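Dimethyladenosine transferase, putative (Plasmodium falciparum, PDB 2H1R) probably transfers methyl groups from S-adenosyl-L-methionine to adenines of ribosomal RNA, this chain holding the methyltransferase domain and the helices after it. Local coordinates at residues A[148-153]-A[159-164]. Residues are numbered along the deposited sequence; the frame is centred on the assembly and turned at random.
Sequences MLANVG and RLTINV
Thr161 OG1 is gripped by two backbone groups, the carbonyl O of Arg147 and the N of Ser158, while the CG2 of the same residue meets Met148 and Ala150 across the contact. The site belongs to the class I (Rossmann-like) methyltransferase fold, where a loop leaves helix 142-148 and turns back into helix 159-167. With OG1 anti to the carbonyl carbon (chi1 -40°), the hydroxyl reaches Arg147 O in the last turn of helix 142-148 and Ser158 N, the residue just before its own helix; the latter bond is the Thr161 half of a capping box. Thr161 CG2 lies 3.6 Å from Met148 O and 3.7 Å from Ala150 O, a van der Waals fit against two carbonyl oxygens. Ala150 CB packs at 4.0 Å on Thr161 OG1, so a methyl group lies against this hydroxyl. Beside Thr161 the contact turns apolar. Met148 leaves its backbone with CG anti to the carbonyl carbon, runs extended through chi2 and then turns about the CG-SD bond (chi3 72°), which carries CE to Val164. Met148 CG meets Leu160 CD2 at 4.0 Å, the two side chains slanting across one another. Ile123 of helix 119-128 touches Met148, Leu160 and Val164 alike, tying this cluster to the methyltransferase core, while Val170 of the edge strand 168-176 also packs on Val164. Met148 CE settles against both branches of Val164, one turn after Leu160, 4.1 Å from CG1 and 4.2 Å from CG2, with the two side chains nearly perpendicular.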
loop_
_atom_site.group_PDB
_atom_site.type_symbol
_atom_site.label_atom_id
_atom_site.label_comp_id
_atom_site.label_asym_id
_atom_site.label_seq_id
_atom_site.Cartn_x
_atom_site.Cartn_y
_atom_site.Cartn_z
ATOM N N MET A 148 -5.715 -7.061 -1.601
ATOM C CA MET A 148 -4.414 -6.853 -1.009
ATOM C C MET A 148 -3.842 -8.216 -0.649
ATOM O O MET A 148 -2.651 -8.400 -0.657
ATOM C CB MET A 148 -4.539 -6.015 0.276
ATOM C CG MET A 148 -4.915 -4.563 0.047
ATOM S SD MET A 148 -5.164 -3.793 1.657
ATOM C CE MET A 148 -3.458 -3.690 2.260
ATOM N N LEU A 149 -4.720 -9.157 -0.297
ATOM C CA LEU A 149 -4.318 -10.477 0.174
ATOM C C LEU A 149 -4.274 -11.508 -0.975
ATOM O O LEU A 149 -4.011 -12.681 -0.759
ATOM C CB LEU A 149 -5.319 -10.968 1.249
ATOM C CG LEU A 149 -5.232 -10.221 2.604
ATOM C CD1 LEU A 149 -6.472 -10.517 3.488
ATOM C CD2 LEU A 149 -3.983 -10.597 3.288
ATOM N N ALA A 150 -4.548 -11.066 -2.183
ATOM C CA ALA A 150 -4.638 -12.009 -3.324
ATOM C C ALA A 150 -3.439 -12.926 -3.578
ATOM O O ALA A 150 -2.248 -12.565 -3.375
ATOM C CB ALA A 150 -5.093 -11.289 -4.560
ATOM N N ASN A 151 -3.742 -14.157 -4.006
ATOM C CA ASN A 151 -2.685 -15.101 -4.380
ATOM C C ASN A 151 -2.213 -14.890 -5.819
ATOM O O ASN A 151 -2.989 -14.525 -6.702
ATOM C CB ASN A 151 -3.159 -16.551 -4.231
ATOM C CG ASN A 151 -3.673 -16.856 -2.834
ATOM O OD1 ASN A 151 -4.841 -17.196 -2.663
ATOM N ND2 ASN A 151 -2.810 -16.739 -1.837
ATOM N N VAL A 152 -0.929 -15.145 -6.037
ATOM C CA VAL A 152 -0.333 -14.995 -7.378
ATOM C C VAL A 152 -1.047 -15.948 -8.349
ATOM O O VAL A 152 -1.296 -17.112 -8.019
ATOM C CB VAL A 152 1.176 -15.223 -7.345
ATOM C CG1 VAL A 152 1.507 -16.593 -6.814
ATOM C CG2 VAL A 152 1.844 -15.014 -8.745
ATOM N N GLY A 153 -1.430 -15.435 -9.505
ATOM C CA GLY A 153 -2.078 -16.267 -10.512
ATOM C C GLY A 153 -3.609 -16.301 -10.412
ATOM O O GLY A 153 -4.257 -16.686 -11.386
ATOM N N ARG A 159 -2.043 -5.013 -9.702
ATOM C CA ARG A 159 -0.946 -4.058 -9.424
ATOM C C ARG A 159 -0.984 -3.652 -7.943
ATOM O O ARG A 159 0.053 -3.611 -7.292
ATOM C CB ARG A 159 -1.093 -2.845 -10.313
ATOM C CG ARG A 159 0.024 -1.784 -10.130
ATOM C CD ARG A 159 -0.143 -0.661 -11.115
ATOM N NE ARG A 159 -1.523 -0.174 -11.172
ATOM C CZ ARG A 159 -1.985 0.853 -10.463
ATOM N NH1 ARG A 159 -3.260 1.204 -10.566
ATOM N NH2 ARG A 159 -1.181 1.539 -9.658
ATOM N N LEU A 160 -2.179 -3.430 -7.395
ATOM C CA LEU A 160 -2.309 -3.130 -5.953
ATOM C C LEU A 160 -1.621 -4.165 -5.111
ATOM O O LEU A 160 -0.816 -3.836 -4.211
ATOM C CB LEU A 160 -3.790 -3.072 -5.523
ATOM C CG LEU A 160 -4.056 -3.206 -4.011
ATOM C CD1 LEU A 160 -3.506 -1.972 -3.261
ATOM C CD2 LEU A 160 -5.562 -3.401 -3.718
ATOM N N THR A 161 -1.944 -5.436 -5.376
ATOM C CA THR A 161 -1.374 -6.545 -4.643
ATOM C C THR A 161 0.130 -6.564 -4.669
ATOM O O THR A 161 0.769 -6.765 -3.621
ATOM C CB THR A 161 -1.878 -7.947 -5.142
ATOM O OG1 THR A 161 -3.279 -7.888 -5.458
ATOM C CG2 THR A 161 -1.606 -8.972 -4.091
ATOM N N ILE A 162 0.717 -6.381 -5.846
ATOM C CA ILE A 162 2.171 -6.447 -5.919
ATOM C C ILE A 162 2.819 -5.236 -5.217
ATOM O O ILE A 162 3.813 -5.412 -4.519
ATOM C CB ILE A 162 2.689 -6.647 -7.357
ATOM C CG1 ILE A 162 2.207 -7.986 -7.904
ATOM C CG2 ILE A 162 4.234 -6.682 -7.382
ATOM C CD1 ILE A 162 2.759 -8.339 -9.341
ATOM N N ASN A 163 2.244 -4.051 -5.382
ATOM C CA ASN A 163 2.687 -2.846 -4.625
ATOM C C ASN A 163 2.759 -3.075 -3.141
ATOM O O ASN A 163 3.816 -2.853 -2.496
ATOM C CB ASN A 163 1.831 -1.646 -4.953
ATOM C CG ASN A 163 2.259 -0.990 -6.239
ATOM O OD1 ASN A 163 3.417 -1.069 -6.605
ATOM N ND2 ASN A 163 1.347 -0.376 -6.936
ATOM N N VAL A 164 1.670 -3.605 -2.598
ATOM C CA VAL A 164 1.604 -3.944 -1.169
ATOM C C VAL A 164 2.685 -4.946 -0.757
ATOM O O VAL A 164 3.375 -4.759 0.289
ATOM C CB VAL A 164 0.174 -4.447 -0.798
ATOM C CG1 VAL A 164 0.111 -4.948 0.642
ATOM C CG2 VAL A 164 -0.802 -3.329 -0.955
#